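Local coordinates for protein SAM-dependent O-methyltransferase (Leptospira interrogans, PDB 2HNK) that binds S-adenosyl-L-homocysteine in a modified Rossmann fold and probably transfers methyl groups from S-adenosylmethionine to oxygen atoms of its substrates, at residues Thr56-Phe70 with Phe78-Asp92. Residues are numbered along the deposited sequence; the frame is centred on the assembly and turned at random.
With SAH (S-adenosyl-L-homocysteine), chain O; SO4 (sulfate ion), chain D.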
# COMPACT_ATOMS: atom_id res chain seq x y z
N THR C 56 -3.58 6.81 -2.39
CA THR C 56 -3.64 8.21 -2.84
C THR C 56 -3.60 9.16 -1.63
O THR C 56 -2.86 10.13 -1.63
CB THR C 56 -4.90 8.46 -3.70
OG1 THR C 56 -4.83 7.63 -4.86
CG2 THR C 56 -5.00 9.93 -4.13
N LYS C 57 -4.39 8.83 -0.61
CA LYS C 57 -4.44 9.61 0.62
C LYS C 57 -3.14 9.57 1.42
O LYS C 57 -2.65 10.61 1.86
CB LYS C 57 -5.62 9.13 1.49
CG LYS C 57 -6.94 9.19 0.78
CD LYS C 57 -8.10 9.00 1.74
CE LYS C 57 -9.41 9.36 1.07
NZ LYS C 57 -10.55 9.30 2.02
N ILE C 58 -2.57 8.38 1.59
CA ILE C 58 -1.32 8.19 2.32
C ILE C 58 -0.20 8.98 1.66
O ILE C 58 0.57 9.66 2.34
CB ILE C 58 -0.95 6.66 2.42
CG1 ILE C 58 -1.93 5.91 3.33
CG2 ILE C 58 0.48 6.45 2.89
CD1 ILE C 58 -1.83 4.38 3.22
N SER C 59 -0.12 8.90 0.33
CA SER C 59 0.93 9.57 -0.43
C SER C 59 0.84 11.10 -0.46
O SER C 59 1.83 11.77 -0.77
CB SER C 59 0.95 9.03 -1.87
OG SER C 59 -0.19 9.47 -2.59
N GLY C 60 -0.33 11.64 -0.15
CA GLY C 60 -0.56 13.09 -0.23
C GLY C 60 -0.64 13.63 -1.65
O GLY C 60 -0.61 14.84 -1.85
N ALA C 61 -0.74 12.73 -2.63
CA ALA C 61 -0.81 13.10 -4.06
C ALA C 61 -1.87 14.17 -4.37
O ALA C 61 -3.00 14.11 -3.86
CB ALA C 61 -1.04 11.85 -4.93
N LYS C 62 -1.49 15.12 -5.22
CA LYS C 62 -2.42 16.14 -5.71
C LYS C 62 -2.50 16.16 -7.24
O LYS C 62 -3.44 16.70 -7.80
CB LYS C 62 -2.06 17.54 -5.19
CG LYS C 62 -2.16 17.65 -3.68
CD LYS C 62 -2.29 19.09 -3.20
CE LYS C 62 -2.61 19.10 -1.71
NZ LYS C 62 -2.99 20.45 -1.21
N ARG C 63 -1.50 15.57 -7.89
CA ARG C 63 -1.51 15.46 -9.35
C ARG C 63 -1.26 14.02 -9.77
O ARG C 63 -0.16 13.50 -9.59
CB ARG C 63 -0.47 16.39 -9.99
CG ARG C 63 -0.75 17.89 -9.82
CD ARG C 63 -2.12 18.30 -10.40
NE ARG C 63 -2.37 19.73 -10.24
CZ ARG C 63 -3.04 20.28 -9.24
NH1 ARG C 63 -3.57 19.53 -8.28
NH2 ARG C 63 -3.20 21.60 -9.20
N ILE C 64 -2.30 13.40 -10.33
CA ILE C 64 -2.24 12.00 -10.74
C ILE C 64 -2.38 11.86 -12.26
O ILE C 64 -3.13 12.61 -12.89
CB ILE C 64 -3.36 11.17 -10.04
CG1 ILE C 64 -3.20 11.21 -8.51
CG2 ILE C 64 -3.39 9.72 -10.57
CD1 ILE C 64 -4.29 10.51 -7.75
N ILE C 65 -1.65 10.92 -12.85
CA ILE C 65 -1.92 10.52 -14.24
C ILE C 65 -2.25 9.04 -14.31
O ILE C 65 -1.47 8.20 -13.86
CB ILE C 65 -0.76 10.85 -15.21
CG1 ILE C 65 -0.50 12.35 -15.26
CG2 ILE C 65 -1.07 10.31 -16.62
CD1 ILE C 65 0.71 12.74 -16.10
N GLU C 66 -3.42 8.73 -14.87
CA GLU C 66 -3.82 7.36 -15.13
C GLU C 66 -3.61 7.05 -16.61
O GLU C 66 -4.16 7.72 -17.48
CB GLU C 66 -5.28 7.15 -14.72
CG GLU C 66 -5.86 5.80 -15.16
CD GLU C 66 -7.23 5.55 -14.58
OE1 GLU C 66 -8.24 5.80 -15.29
OE2 GLU C 66 -7.30 5.14 -13.41
N ILE C 67 -2.80 6.02 -16.88
CA ILE C 67 -2.54 5.55 -18.23
C ILE C 67 -3.39 4.30 -18.46
O ILE C 67 -3.02 3.19 -18.05
CB ILE C 67 -1.04 5.21 -18.46
CG1 ILE C 67 -0.11 6.37 -18.05
CG2 ILE C 67 -0.78 4.85 -19.93
CD1 ILE C 67 1.29 5.93 -17.70
N GLY C 68 -4.53 4.49 -19.11
CA GLY C 68 -5.49 3.41 -19.33
C GLY C 68 -6.66 3.53 -18.38
O GLY C 68 -6.57 3.18 -17.19
N THR C 69 -7.77 4.01 -18.92
CA THR C 69 -8.94 4.39 -18.13
C THR C 69 -10.15 3.48 -18.29
O THR C 69 -10.86 3.24 -17.31
CB THR C 69 -9.31 5.87 -18.43
OG1 THR C 69 -8.26 6.69 -17.91
CG2 THR C 69 -10.63 6.27 -17.78
N PHE C 70 -10.38 2.99 -19.51
CA PHE C 70 -11.50 2.07 -19.79
C PHE C 70 -12.81 2.71 -19.32
O PHE C 70 -13.02 3.91 -19.56
CB PHE C 70 -11.22 0.70 -19.14
CG PHE C 70 -12.15 -0.41 -19.59
CD1 PHE C 70 -12.59 -0.50 -20.91
CD2 PHE C 70 -12.55 -1.38 -18.68
CE1 PHE C 70 -13.44 -1.54 -21.31
CE2 PHE C 70 -13.40 -2.42 -19.07
CZ PHE C 70 -13.85 -2.50 -20.38
N PHE C 78 -9.47 7.18 -7.59
CA PHE C 78 -8.48 8.25 -7.48
C PHE C 78 -9.15 9.61 -7.27
O PHE C 78 -8.74 10.36 -6.39
CB PHE C 78 -7.59 8.32 -8.72
CG PHE C 78 -6.61 7.18 -8.83
CD1 PHE C 78 -6.63 6.34 -9.94
CD2 PHE C 78 -5.67 6.95 -7.83
CE1 PHE C 78 -5.72 5.28 -10.06
CE2 PHE C 78 -4.77 5.89 -7.93
CZ PHE C 78 -4.79 5.06 -9.06
N ALA C 79 -10.17 9.91 -8.08
CA ALA C 79 -10.83 11.22 -8.06
C ALA C 79 -11.50 11.52 -6.73
O ALA C 79 -11.40 12.64 -6.23
CB ALA C 79 -11.82 11.38 -9.23
N SER C 80 -12.18 10.52 -6.15
CA SER C 80 -12.79 10.70 -4.83
C SER C 80 -11.80 10.69 -3.67
O SER C 80 -12.09 11.25 -2.62
CB SER C 80 -13.93 9.71 -4.58
OG SER C 80 -13.69 8.46 -5.18
N ALA C 81 -10.63 10.07 -3.86
CA ALA C 81 -9.60 10.05 -2.82
C ALA C 81 -8.80 11.35 -2.75
O ALA C 81 -8.36 11.73 -1.67
CB ALA C 81 -8.65 8.87 -3.01
N LEU C 82 -8.61 12.00 -3.90
CA LEU C 82 -7.89 13.27 -3.98
C LEU C 82 -8.51 14.33 -3.07
O LEU C 82 -9.71 14.31 -2.81
CB LEU C 82 -7.85 13.80 -5.42
CG LEU C 82 -6.87 13.13 -6.40
CD1 LEU C 82 -7.28 13.42 -7.83
CD2 LEU C 82 -5.44 13.57 -6.16
N PRO C 83 -7.68 15.27 -2.56
CA PRO C 83 -8.25 16.38 -1.78
C PRO C 83 -9.01 17.31 -2.73
O PRO C 83 -8.89 17.16 -3.95
CB PRO C 83 -7.01 17.08 -1.21
CG PRO C 83 -5.91 16.75 -2.16
CD PRO C 83 -6.21 15.37 -2.67
N GLU C 84 -9.79 18.26 -2.20
CA GLU C 84 -10.64 19.07 -3.08
C GLU C 84 -9.85 19.89 -4.10
O GLU C 84 -10.40 20.30 -5.13
CB GLU C 84 -11.64 19.93 -2.29
CG GLU C 84 -11.06 21.06 -1.44
CD GLU C 84 -12.15 21.99 -0.87
OE1 GLU C 84 -13.35 21.80 -1.20
OE2 GLU C 84 -11.80 22.92 -0.09
N ASP C 85 -8.57 20.10 -3.83
CA ASP C 85 -7.66 20.76 -4.79
C ASP C 85 -6.76 19.76 -5.55
O ASP C 85 -5.79 20.16 -6.19
CB ASP C 85 -6.81 21.81 -4.07
CG ASP C 85 -5.90 21.22 -3.00
OD1 ASP C 85 -6.19 20.12 -2.50
OD2 ASP C 85 -4.89 21.88 -2.65
N GLY C 86 -7.10 18.48 -5.49
CA GLY C 86 -6.34 17.44 -6.17
C GLY C 86 -6.95 17.15 -7.52
O GLY C 86 -8.18 17.23 -7.68
N LYS C 87 -6.10 16.82 -8.49
CA LYS C 87 -6.55 16.59 -9.86
C LYS C 87 -5.93 15.35 -10.52
O LYS C 87 -4.80 14.99 -10.22
CB LYS C 87 -6.28 17.83 -10.71
CG LYS C 87 -7.04 19.07 -10.23
CD LYS C 87 -6.39 20.34 -10.74
CE LYS C 87 -7.07 21.56 -10.12
NZ LYS C 87 -6.71 22.80 -10.88
N ILE C 88 -6.68 14.72 -11.43
CA ILE C 88 -6.19 13.54 -12.18
C ILE C 88 -6.35 13.71 -13.70
O ILE C 88 -7.41 14.11 -14.17
CB ILE C 88 -6.87 12.21 -11.69
CG1 ILE C 88 -6.45 11.01 -12.55
CG2 ILE C 88 -8.39 12.33 -11.62
CD1 ILE C 88 -6.92 9.65 -12.04
N LEU C 89 -5.28 13.43 -14.44
CA LEU C 89 -5.36 13.28 -15.89
C LEU C 89 -5.49 11.81 -16.29
O LEU C 89 -4.68 10.98 -15.88
CB LEU C 89 -4.15 13.92 -16.58
CG LEU C 89 -3.95 13.66 -18.09
CD1 LEU C 89 -5.06 14.28 -18.92
CD2 LEU C 89 -2.61 14.19 -18.57
N CYS C 90 -6.51 11.52 -17.10
CA CYS C 90 -6.76 10.19 -17.63
C CYS C 90 -6.41 10.10 -19.11
O CYS C 90 -6.84 10.93 -19.90
CB CYS C 90 -8.23 9.83 -17.45
SG CYS C 90 -8.72 9.65 -15.75
N CYS C 91 -5.63 9.08 -19.46
CA CYS C 91 -5.20 8.86 -20.84
C CYS C 91 -5.78 7.55 -21.33
O CYS C 91 -5.57 6.50 -20.70
CB CYS C 91 -3.67 8.75 -20.93
SG CYS C 91 -2.76 10.09 -20.17
N ASP C 92 -6.50 7.61 -22.44
CA ASP C 92 -7.11 6.43 -23.03
C ASP C 92 -7.27 6.67 -24.53
O ASP C 92 -7.40 7.82 -24.97
CB ASP C 92 -8.47 6.15 -22.39
CG ASP C 92 -8.87 4.67 -22.47
OD1 ASP C 92 -9.36 4.23 -23.53
OD2 ASP C 92 -8.71 3.95 -21.47
N SAH O . -8.14 1.45 -15.27
CA SAH O . -9.30 0.75 -15.90
CB SAH O . -8.81 -0.47 -16.68
CG SAH O . -7.91 -0.14 -17.87
SD SAH O . -8.17 -1.33 -19.20
C SAH O . -10.41 0.37 -14.91
O SAH O . -11.48 -0.11 -15.30
OXT SAH O . -10.27 0.52 -13.69
C5' SAH O . -6.98 -0.56 -20.33
C4' SAH O . -7.49 0.66 -21.10
O4' SAH O . -6.40 1.29 -21.72
C3' SAH O . -8.49 0.30 -22.19
O3' SAH O . -9.65 1.08 -22.01
C2' SAH O . -7.82 0.68 -23.50
O2' SAH O . -8.75 1.32 -24.36
C1' SAH O . -6.72 1.63 -23.06
N9 SAH O . -5.53 1.61 -23.93
C8 SAH O . -5.03 0.58 -24.70
N7 SAH O . -3.92 1.01 -25.35
C5 SAH O . -3.69 2.30 -25.00
C6 SAH O . -2.71 3.23 -25.35
N6 SAH O . -1.74 2.90 -26.20
N1 SAH O . -2.75 4.50 -24.82
C2 SAH O . -3.75 4.87 -23.93
N3 SAH O . -4.72 3.95 -23.59
C4 SAH O . -4.69 2.69 -24.11
S SO4 D . -9.61 12.78 4.25
O1 SO4 D . -8.53 12.50 5.18
O2 SO4 D . -10.10 11.54 3.66
O3 SO4 D . -10.72 13.40 4.95
O4 SO4 D . -9.11 13.67 3.22
O HOH W 1 -5.29 19.90 0.11
O HOH W 2 -4.79 22.84 -6.94
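Ile64 lays its CD1 methyl against Leu82 CD2 at 3.6 Å and against Phe78 CD2, while its CG2 branch meets Ile88 CD1 and lies over a face of the Phe78 ring. With CG1 anti to the carbonyl carbon (chi1 -61°), both branches find apolar partners, which suits a beta-branched residue. Strands 63-67 and 87-92 run parallel, linked by alternating backbone hydrogen bonds that begin with Lys87 N to Lys62 O and end with Gly68 N to Cys91 O. The face carrying Ile65, Leu89 and Cys91 packs against helix 121-130.

At the N-terminal end of the strands, Lys87 CD sits over the centre of one face of the Arg63 guanidinium, 3.6 Å above the plane. Arg63 NH1 grips Asp85 O (3.1 Å) and Lys62 O, while NE bonds Phe141 O. Extended Lys62 reaches the syn lone pair of Asp85 OD2 in a salt bridge (NZ to OD2 2.8 Å), and a water bridges NZ to OD1.

At the other end, buried Glu66 accepts from Thr69 OG1 through OE1 and bonds Ser74 through OE2. Asp92 OD2 takes Thr69 N and Phe70 N, each at 2.7 Å, and also SAH O3'; OD1 receives SAH O2' (3.1 Å). This acidic residue ending the second strand of a Rossmann-like beta-alpha-beta unit thus ties the Gly68-Phe70 loop to the ribose, and the two backbone N-H groups probably stabilise its negative charge.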